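Local coordinates for protein LBCATS-a (Synthetic construct, PDB 5EY5) that probably cleaves indole-3-glycerol phosphate to indole and glyceraldehyde 3-phosphate, as a tryptophan synthase alpha chain, and here holds sn-glycerol-3-phosphate, at residues Ala18-Ile23 with Gly229-Ser234; Ile47-Ile52 with Pro96-Thr101; Lys80-Val85 with Ala121-Leu126. One frame throughout, in Å; residues are numbered along the deposited sequence.

Interaction 1: residues Ala18-Ile23 with Gly229-Ser234. With G3P (sn-glycerol-3-phosphate), chain E.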
loop_
_atom_site.group_PDB
_atom_site.type_symbol
_atom_site.label_atom_id
_atom_site.label_comp_id
_atom_site.label_asym_id
_atom_site.label_seq_id
_atom_site.Cartn_x
_atom_site.Cartn_y
_atom_site.Cartn_z
ATOM N N ALA A 18 42.304 4.171 -43.519
ATOM C CA ALA A 18 41.515 2.956 -43.372
ATOM C C ALA A 18 40.039 3.293 -43.207
ATOM O O ALA A 18 39.667 4.102 -42.348
ATOM C CB ALA A 18 41.985 2.130 -42.173
ATOM N N LEU A 19 39.207 2.676 -44.046
ATOM C CA LEU A 19 37.760 2.673 -43.878
ATOM C C LEU A 19 37.367 1.354 -43.222
ATOM O O LEU A 19 37.686 0.279 -43.743
ATOM C CB LEU A 19 37.042 2.829 -45.216
ATOM C CG LEU A 19 35.539 2.524 -45.188
ATOM C CD1 LEU A 19 34.833 3.540 -44.322
ATOM C CD2 LEU A 19 34.974 2.541 -46.608
ATOM N N ILE A 20 36.694 1.438 -42.085
ATOM C CA ILE A 20 36.427 0.250 -41.280
ATOM C C ILE A 20 34.926 0.149 -41.072
ATOM O O ILE A 20 34.406 0.750 -40.127
ATOM C CB ILE A 20 37.165 0.313 -39.935
ATOM C CG1 ILE A 20 38.670 0.553 -40.149
ATOM C CG2 ILE A 20 36.868 -0.926 -39.100
ATOM C CD1 ILE A 20 39.378 1.170 -38.950
ATOM N N PRO A 21 34.192 -0.572 -41.920
ATOM C CA PRO A 21 32.751 -0.720 -41.680
ATOM C C PRO A 21 32.471 -1.698 -40.547
ATOM O O PRO A 21 33.201 -2.677 -40.348
ATOM C CB PRO A 21 32.210 -1.244 -43.020
ATOM C CG PRO A 21 33.381 -1.856 -43.714
ATOM C CD PRO A 21 34.597 -1.088 -43.246
ATOM N N PHE A 22 31.402 -1.420 -39.797
ATOM C CA PHE A 22 30.855 -2.364 -38.824
ATOM C C PHE A 22 29.477 -2.830 -39.281
ATOM O O PHE A 22 28.610 -1.997 -39.563
ATOM C CB PHE A 22 30.732 -1.715 -37.440
ATOM C CG PHE A 22 29.849 -2.486 -36.492
ATOM C CD1 PHE A 22 30.400 -3.360 -35.574
ATOM C CD2 PHE A 22 28.466 -2.344 -36.527
ATOM C CE1 PHE A 22 29.590 -4.075 -34.704
ATOM C CE2 PHE A 22 27.664 -3.057 -35.686
ATOM C CZ PHE A 22 28.215 -3.924 -34.765
ATOM N N ILE A 23 29.257 -4.152 -39.324
ATOM C CA ILE A 23 27.906 -4.697 -39.399
ATOM C C ILE A 23 27.711 -5.726 -38.295
ATOM O O ILE A 23 28.660 -6.341 -37.810
ATOM C CB ILE A 23 27.576 -5.349 -40.764
ATOM C CG1 ILE A 23 28.577 -6.473 -41.063
ATOM C CG2 ILE A 23 27.504 -4.292 -41.862
ATOM C CD1 ILE A 23 28.233 -7.252 -42.309
ATOM N N GLY A 229 42.178 6.018 -39.474
ATOM C CA GLY A 229 41.061 5.247 -39.989
ATOM C C GLY A 229 39.747 5.763 -39.450
ATOM O O GLY A 229 39.702 6.519 -38.473
ATOM N N VAL A 230 38.670 5.359 -40.120
ATOM C CA VAL A 230 37.325 5.836 -39.830
ATOM C C VAL A 230 36.434 4.622 -39.680
ATOM O O VAL A 230 36.374 3.787 -40.589
ATOM C CB VAL A 230 36.791 6.735 -40.959
ATOM C CG1 VAL A 230 35.402 7.243 -40.611
ATOM C CG2 VAL A 230 37.751 7.879 -41.236
ATOM N N ILE A 231 35.717 4.535 -38.563
ATOM C CA ILE A 231 34.801 3.428 -38.315
ATOM C C ILE A 231 33.376 3.927 -38.482
ATOM O O ILE A 231 32.999 4.950 -37.898
ATOM C CB ILE A 231 34.993 2.833 -36.914
ATOM C CG1 ILE A 231 36.453 2.412 -36.706
ATOM C CG2 ILE A 231 34.018 1.685 -36.717
ATOM C CD1 ILE A 231 36.852 2.250 -35.265
ATOM N N VAL A 232 32.581 3.184 -39.246
ATOM C CA VAL A 232 31.178 3.491 -39.493
ATOM C C VAL A 232 30.353 2.233 -39.269
ATOM O O VAL A 232 30.552 1.232 -39.963
ATOM C CB VAL A 232 30.940 3.984 -40.923
ATOM C CG1 VAL A 232 29.446 4.224 -41.121
ATOM C CG2 VAL A 232 31.780 5.217 -41.232
ATOM N N GLY A 233 29.374 2.312 -38.372
ATOM C CA GLY A 233 28.532 1.170 -38.108
ATOM C C GLY A 233 27.065 1.497 -38.261
ATOM O O GLY A 233 26.419 1.050 -39.224
ATOM N N SER A 234 26.534 2.291 -37.325
ATOM C CA SER A 234 25.095 2.537 -37.315
ATOM C C SER A 234 24.580 2.954 -38.688
ATOM O O SER A 234 23.535 2.471 -39.140
ATOM C CB SER A 234 24.753 3.593 -36.267
ATOM O OG SER A 234 24.709 2.988 -34.983
HETATM O O1 G3P E . 32.522 0.079 -34.208
HETATM C C1 G3P E . 31.313 0.294 -33.544
HETATM C C2 G3P E . 30.322 1.019 -34.449
HETATM O O2 G3P E . 29.054 0.849 -33.883
HETATM C C3 G3P E . 30.679 2.512 -34.614
HETATM O O1P G3P E . 29.753 3.361 -33.978
HETATM O O4P G3P E . 27.440 2.838 -34.944
HETATM O O2P G3P E . 27.874 5.188 -34.171
HETATM O O3P G3P E . 28.958 4.385 -36.205
HETATM P P G3P E . 28.473 3.956 -34.840
#
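The Phe22 ring carries O2 of sn-glycerol-3-phosphate over one face, 4.2 Å above the plane and displaced toward the rim, while Gly233 CA approaches it obliquely, 3.9 Å from Phe22 CD2. Phe22 CG stands anti to the backbone N (chi1 165°), which brings the ring to the ligand. A side chain on Gly233 would strike both ring and ligand, so glycine suits this turn. Gly233 N donates to the phosphate O3P at 3.0 Å; O4P is gripped twice, by Ser234 N at 2.6 Å and Ser234 OG at 2.7 Å. The phosphate thus sits at the start of helix 234-241, a classic TIM-barrel arrangement in which the helix end would probably add electrostatic attraction. Behind it, parallel strands 18-23 and 229-232 join the first and last staves of the barrel through four backbone hydrogen bonds. Ile20 and Ile231 lie on one face of the sheet, beside Glu49, with Ile20 CD1 3.9 Å from Ile231 CG1. Ile231 CG2 lies 3.3 Å from the ligand O1. Cutting Ile231 back to an alanine is likely to open a gap beside Ile20 CD1 and strip O1 of the methyl against it. On the other face, Pro21 packs against Ile236.

Interaction 2: residues Ile47-Ile52 with Pro96-Thr101. With G3P (sn-glycerol-3-phosphate), chain E.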
loop_
_atom_site.group_PDB
_atom_site.type_symbol
_atom_site.label_atom_id
_atom_site.label_comp_id
_atom_site.label_asym_id
_atom_site.label_seq_id
_atom_site.Cartn_x
_atom_site.Cartn_y
_atom_site.Cartn_z
ATOM N N ILE A 47 39.292 -2.941 -43.225
ATOM C CA ILE A 47 39.102 -3.831 -42.095
ATOM C C ILE A 47 37.606 -3.906 -41.889
ATOM O O ILE A 47 36.900 -2.912 -42.083
ATOM C CB ILE A 47 39.787 -3.316 -40.816
ATOM C CG1 ILE A 47 41.299 -3.146 -41.038
ATOM C CG2 ILE A 47 39.448 -4.239 -39.627
ATOM C CD1 ILE A 47 42.003 -2.305 -39.960
ATOM N N ILE A 48 37.114 -5.081 -41.522
ATOM C CA ILE A 48 35.689 -5.279 -41.310
ATOM C C ILE A 48 35.480 -5.664 -39.863
ATOM O O ILE A 48 36.096 -6.626 -39.374
ATOM C CB ILE A 48 35.105 -6.335 -42.256
ATOM C CG1 ILE A 48 35.079 -5.782 -43.678
ATOM C CG2 ILE A 48 33.713 -6.748 -41.759
ATOM C CD1 ILE A 48 34.856 -6.820 -44.727
ATOM N N GLU A 49 34.638 -4.891 -39.171
ATOM C CA GLU A 49 34.154 -5.242 -37.849
ATOM C C GLU A 49 32.851 -6.015 -37.979
ATOM O O GLU A 49 31.916 -5.564 -38.651
ATOM C CB GLU A 49 33.939 -3.995 -36.992
ATOM C CG GLU A 49 35.215 -3.273 -36.603
ATOM C CD GLU A 49 34.956 -2.009 -35.789
ATOM O OE1 GLU A 49 35.908 -1.228 -35.597
ATOM O OE2 GLU A 49 33.805 -1.805 -35.339
ATOM N N LEU A 50 32.799 -7.175 -37.333
ATOM C CA LEU A 50 31.589 -7.985 -37.243
ATOM C C LEU A 50 31.111 -7.963 -35.799
ATOM O O LEU A 50 31.838 -8.387 -34.894
ATOM C CB LEU A 50 31.846 -9.424 -37.703
ATOM C CG LEU A 50 32.021 -9.589 -39.218
ATOM C CD1 LEU A 50 32.399 -11.034 -39.581
ATOM C CD2 LEU A 50 30.765 -9.167 -39.941
ATOM N N GLY A 51 29.895 -7.464 -35.584
ATOM C CA GLY A 51 29.329 -7.444 -34.247
ATOM C C GLY A 51 28.745 -8.794 -33.894
ATOM O O GLY A 51 27.911 -9.333 -34.632
ATOM N N ILE A 52 29.203 -9.361 -32.781
ATOM C CA ILE A 52 28.636 -10.595 -32.248
ATOM C C ILE A 52 27.436 -10.199 -31.400
ATOM O O ILE A 52 27.605 -9.459 -30.408
ATOM C CB ILE A 52 29.652 -11.397 -31.430
ATOM C CG1 ILE A 52 30.900 -11.708 -32.273
ATOM C CG2 ILE A 52 29.007 -12.671 -30.894
ATOM C CD1 ILE A 52 30.608 -12.121 -33.685
ATOM N N PRO A 96 41.244 -8.151 -43.139
ATOM C CA PRO A 96 41.237 -8.309 -41.684
ATOM C C PRO A 96 39.812 -8.304 -41.157
ATOM O O PRO A 96 38.981 -7.484 -41.559
ATOM C CB PRO A 96 42.036 -7.095 -41.181
ATOM C CG PRO A 96 42.836 -6.646 -42.383
ATOM C CD PRO A 96 41.968 -6.941 -43.564
ATOM N N ILE A 97 39.534 -9.240 -40.260
ATOM C CA ILE A 97 38.226 -9.388 -39.630
ATOM C C ILE A 97 38.408 -9.161 -38.139
ATOM O O ILE A 97 39.313 -9.742 -37.527
ATOM C CB ILE A 97 37.617 -10.778 -39.903
ATOM C CG1 ILE A 97 37.332 -10.948 -41.389
ATOM C CG2 ILE A 97 36.326 -10.995 -39.078
ATOM C CD1 ILE A 97 36.189 -10.089 -41.870
ATOM N N VAL A 98 37.571 -8.296 -37.570
ATOM C CA VAL A 98 37.543 -8.014 -36.138
ATOM C C VAL A 98 36.170 -8.403 -35.614
ATOM O O VAL A 98 35.150 -8.024 -36.206
ATOM C CB VAL A 98 37.833 -6.531 -35.845
ATOM C CG1 VAL A 98 37.654 -6.227 -34.344
ATOM C CG2 VAL A 98 39.244 -6.177 -36.300
ATOM N N PHE A 99 36.148 -9.180 -34.524
ATOM C CA PHE A 99 34.926 -9.465 -33.776
ATOM C C PHE A 99 34.732 -8.394 -32.716
ATOM O O PHE A 99 35.629 -8.158 -31.897
ATOM C CB PHE A 99 34.971 -10.834 -33.090
ATOM C CG PHE A 99 34.552 -11.972 -33.960
ATOM C CD1 PHE A 99 34.303 -11.775 -35.306
ATOM C CD2 PHE A 99 34.393 -13.247 -33.426
ATOM C CE1 PHE A 99 33.918 -12.841 -36.116
ATOM C CE2 PHE A 99 34.007 -14.309 -34.214
ATOM C CZ PHE A 99 33.765 -14.104 -35.571
ATOM N N LEU A 100 33.557 -7.758 -32.716
ATOM C CA LEU A 100 33.178 -6.841 -31.652
ATOM C C LEU A 100 32.158 -7.591 -30.818
ATOM O O LEU A 100 31.080 -7.951 -31.309
ATOM C CB LEU A 100 32.631 -5.523 -32.211
ATOM C CG LEU A 100 32.315 -4.385 -31.237
ATOM C CD1 LEU A 100 32.348 -3.043 -31.974
ATOM C CD2 LEU A 100 30.961 -4.606 -30.550
ATOM N N THR A 101 32.527 -7.918 -29.588
ATOM C CA THR A 101 31.662 -8.766 -28.789
ATOM C C THR A 101 31.721 -8.287 -27.353
ATOM O O THR A 101 32.783 -7.900 -26.879
ATOM C CB THR A 101 32.064 -10.252 -28.876
ATOM O OG1 THR A 101 31.250 -11.034 -27.985
ATOM C CG2 THR A 101 33.531 -10.463 -28.525
HETATM O O1 G3P E . 32.522 0.079 -34.208
HETATM C C1 G3P E . 31.313 0.294 -33.544
HETATM C C2 G3P E . 30.322 1.019 -34.449
HETATM O O2 G3P E . 29.054 0.849 -33.883
HETATM C C3 G3P E . 30.679 2.512 -34.614
HETATM O O1P G3P E . 29.753 3.361 -33.978
HETATM O O4P G3P E . 27.440 2.838 -34.944
HETATM O O2P G3P E . 27.874 5.188 -34.171
HETATM O O3P G3P E . 28.958 4.385 -36.205
HETATM P P G3P E . 28.473 3.956 -34.840
HETATM O O HOH W 1 28.642 -10.037 -27.898
HETATM O O HOH W 2 28.396 -6.742 -30.362
#
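Ile52 lays its CD1 methyl almost squarely on the Phe99 ring, 3.8 Å from the centroid and 6° off the ring normal, a CH-pi contact over the face. Leu50 meets the same ring slantwise, its CB 4.2 Å from Phe99 CD1, and its CD1 continues across to Ile97 CG2. Further back, Ile48 and Ile97 run side by side in the same direction, with Ile97 CD1 3.9 Å from Ile48 CB. Branched and aromatic residues suit this face because they fill the layer between sheet and helices without leaving a polar group there. Ile47 instead crosses Pro96 at about a right angle, CG1 against the proline CB, and its CG2 methyl meets Val98 CG2 at 3.9 Å.

The face bearing Glu49, Val98 and Leu100 looks into the barrel. Glu49 CG lies anti to the carbonyl carbon (chi1 -69°) and the chain then runs extended, so that OE2 reaches O1 of sn-glycerol-3-phosphate; the ligand hydroxyl donates this 2.5 Å hydrogen bond. Leu100 CD1 adds an apolar wall 3.8 Å from the ligand C1. Gly51 follows on this face with no side chain to project.

Five nearly straight backbone bonds tie the parallel strands, from Ile48 N to Pro96 O up to Ile52 N to Leu100 O. At the last rung, one water donates to Ile52 O and Thr101 OG1, and a second to Ile52 O and Leu100 O.

These are the second and third strands of the TIM barrel, flanked by strands 18-24 and 125-127. Helix 30-42 packs on Ile48 and Leu50, helix 78-91 on Ile52, Ile97 and Phe99, and helix 3-14 on Ile47, Pro96 and Val98 at the strand beginnings.

Interaction 3: residues Lys80-Val85 with Ala121-Leu126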
loop_
_atom_site.group_PDB
_atom_site.type_symbol
_atom_site.label_atom_id
_atom_site.label_comp_id
_atom_site.label_asym_id
_atom_site.label_seq_id
_atom_site.Cartn_x
_atom_site.Cartn_y
_atom_site.Cartn_z
ATOM N N LYS A 80 28.400 -20.020 -35.073
ATOM C CA LYS A 80 27.905 -19.799 -36.432
ATOM C C LYS A 80 28.657 -18.666 -37.134
ATOM O O LYS A 80 28.875 -18.717 -38.348
ATOM C CB LYS A 80 26.402 -19.509 -36.401
ATOM C CG LYS A 80 25.531 -20.754 -36.223
ATOM C CD LYS A 80 24.078 -20.391 -35.942
ATOM C CE LYS A 80 23.243 -21.620 -35.637
ATOM N NZ LYS A 80 21.888 -21.263 -35.118
ATOM N N VAL A 81 29.048 -17.631 -36.402
ATOM C CA VAL A 81 29.831 -16.573 -37.032
ATOM C C VAL A 81 31.232 -17.085 -37.362
ATOM O O VAL A 81 31.787 -16.769 -38.423
ATOM C CB VAL A 81 29.851 -15.320 -36.136
ATOM C CG1 VAL A 81 30.439 -14.099 -36.903
ATOM C CG2 VAL A 81 28.427 -15.009 -35.662
ATOM N N PHE A 82 31.801 -17.924 -36.483
ATOM C CA PHE A 82 33.066 -18.597 -36.784
ATOM C C PHE A 82 32.989 -19.386 -38.088
ATOM O O PHE A 82 33.903 -19.328 -38.918
ATOM C CB PHE A 82 33.452 -19.519 -35.630
ATOM C CG PHE A 82 34.090 -18.811 -34.465
ATOM C CD1 PHE A 82 35.045 -17.828 -34.669
ATOM C CD2 PHE A 82 33.747 -19.143 -33.166
ATOM C CE1 PHE A 82 35.635 -17.184 -33.594
ATOM C CE2 PHE A 82 34.342 -18.502 -32.087
ATOM C CZ PHE A 82 35.274 -17.523 -32.299
ATOM N N GLU A 83 31.920 -20.167 -38.273
ATOM C CA GLU A 83 31.796 -20.937 -39.505
ATOM C C GLU A 83 31.676 -20.016 -40.711
ATOM O O GLU A 83 32.214 -20.310 -41.785
ATOM C CB GLU A 83 30.600 -21.885 -39.426
ATOM N N MET A 84 30.964 -18.901 -40.558
ATOM C CA MET A 84 30.884 -17.928 -41.640
ATOM C C MET A 84 32.256 -17.339 -41.943
ATOM O O MET A 84 32.626 -17.187 -43.112
ATOM C CB MET A 84 29.887 -16.823 -41.281
ATOM C CG MET A 84 29.474 -15.963 -42.464
ATOM S SD MET A 84 29.381 -14.228 -42.002
ATOM C CE MET A 84 31.127 -13.853 -41.956
ATOM N N VAL A 85 33.033 -17.010 -40.903
ATOM C CA VAL A 85 34.390 -16.511 -41.139
ATOM C C VAL A 85 35.241 -17.565 -41.837
ATOM O O VAL A 85 36.077 -17.241 -42.695
ATOM C CB VAL A 85 35.028 -16.036 -39.812
ATOM C CG1 VAL A 85 36.485 -15.611 -40.026
ATOM C CG2 VAL A 85 34.228 -14.892 -39.242
ATOM N N ALA A 121 39.925 -19.902 -37.056
ATOM C CA ALA A 121 38.950 -19.479 -38.055
ATOM C C ALA A 121 39.489 -18.360 -38.940
ATOM O O ALA A 121 39.164 -18.303 -40.132
ATOM C CB ALA A 121 37.659 -19.035 -37.378
ATOM N N GLY A 122 40.299 -17.466 -38.389
ATOM C CA GLY A 122 40.868 -16.397 -39.184
ATOM C C GLY A 122 40.349 -15.040 -38.756
ATOM O O GLY A 122 40.112 -14.165 -39.595
ATOM N N VAL A 123 40.157 -14.862 -37.451
ATOM C CA VAL A 123 39.713 -13.592 -36.876
ATOM C C VAL A 123 40.939 -12.881 -36.335
ATOM O O VAL A 123 41.646 -13.415 -35.478
ATOM C CB VAL A 123 38.681 -13.793 -35.760
ATOM C CG1 VAL A 123 38.480 -12.466 -34.987
ATOM C CG2 VAL A 123 37.357 -14.296 -36.323
ATOM N N ASP A 124 41.172 -11.663 -36.797
ATOM C CA ASP A 124 42.443 -11.015 -36.517
ATOM C C ASP A 124 42.428 -10.153 -35.267
ATOM O O ASP A 124 43.490 -9.912 -34.689
ATOM C CB ASP A 124 42.848 -10.202 -37.743
ATOM C CG ASP A 124 42.825 -11.054 -39.011
ATOM O OD1 ASP A 124 41.924 -10.863 -39.858
ATOM O OD2 ASP A 124 43.687 -11.951 -39.127
ATOM N N GLY A 125 41.266 -9.688 -34.828
ATOM C CA GLY A 125 41.251 -8.761 -33.718
ATOM C C GLY A 125 39.933 -8.797 -32.980
ATOM O O GLY A 125 38.929 -9.339 -33.456
ATOM N N LEU A 126 39.961 -8.217 -31.785
ATOM C CA LEU A 126 38.849 -8.256 -30.853
ATOM C C LEU A 126 38.616 -6.862 -30.311
ATOM O O LEU A 126 39.567 -6.179 -29.917
ATOM C CB LEU A 126 39.121 -9.210 -29.690
ATOM C CG LEU A 126 39.346 -10.669 -30.073
ATOM C CD1 LEU A 126 39.437 -11.531 -28.821
ATOM C CD2 LEU A 126 38.224 -11.160 -30.992
#
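Segment 80-85 of helix 78-91 passes the C-terminal end of helix 111-121 with Phe82 CA and Ala121 CA 6.1 Å apart, and no hydrogen bond spans the contact. In the TIM barrel this is the outer layer: helix 78-91 leads into strand 97-100, and the turn at Ala121-Val123 leads from helix 111-121 into strand 125-127. Gly122 makes that turn with a positive phi of 114°. At these angles a beta carbon would be jammed against the Ala121 carbonyl oxygen, which explains the glycine.

The contact is apolar, and Phe82 and Val85, one helical turn apart, carry it. Phe82 CG is anti to the carbonyl carbon (chi1 -80°), which swings the ring toward the turn. Its CD1 lies 4.0 Å from Ala121 CB, a methyl approaching the ring obliquely; the small alanine lets the two helices come close here. At the ring's edge, near its plane, stands Val123 CG2, 4.3 Å from Phe82 CE1. The two valines meet through single methyls, Val85 CG1 and Val123 CG2, at 4.0 Å. Being beta-branched, each presents a methyl close to its backbone, which suits the angle between helix and turn.

Behind these residues, Phe99 of strand 97-100 touches both Val85 and Val123, so the contact continues into the sheet-helix core. Next along the turn, Asp124 forms salt bridges with Arg3 and Arg89. The Arg89 NH2 group also donates a hydrogen bond to Gly122 O, tying the turn back to helix 78-91 by a polar link beside the apolar one.

Val85 CG1 also rests on the backbone of the turn, touching two successive carbonyl oxygens: Ala121 O at 3.8 Å and Gly122 O at 3.9 Å.

All three contacts are buried, but at different depths. Interactions 1 and 2 lie near the middle of the chain, and both reach the ligand from barrel strands: interaction 1 binds the phosphate and also packs on the glycerol, interaction 2 hydrogen-bonds O1. Their strands are joined directly, Gly51 N lying 2.8 Å from Ile23 O. Interaction 3 belongs to the outer layer, its centre about 13 Å from the centre of the chain, and relies on side-chain packing where the other two rest on ladders of backbone bonds. It still meets interaction 2: Phe82 CE1 touches Phe99 CE2 at 3.4 Å, and Asp124 N reaches Ile97 O. Interactions 1 and 3 do not touch.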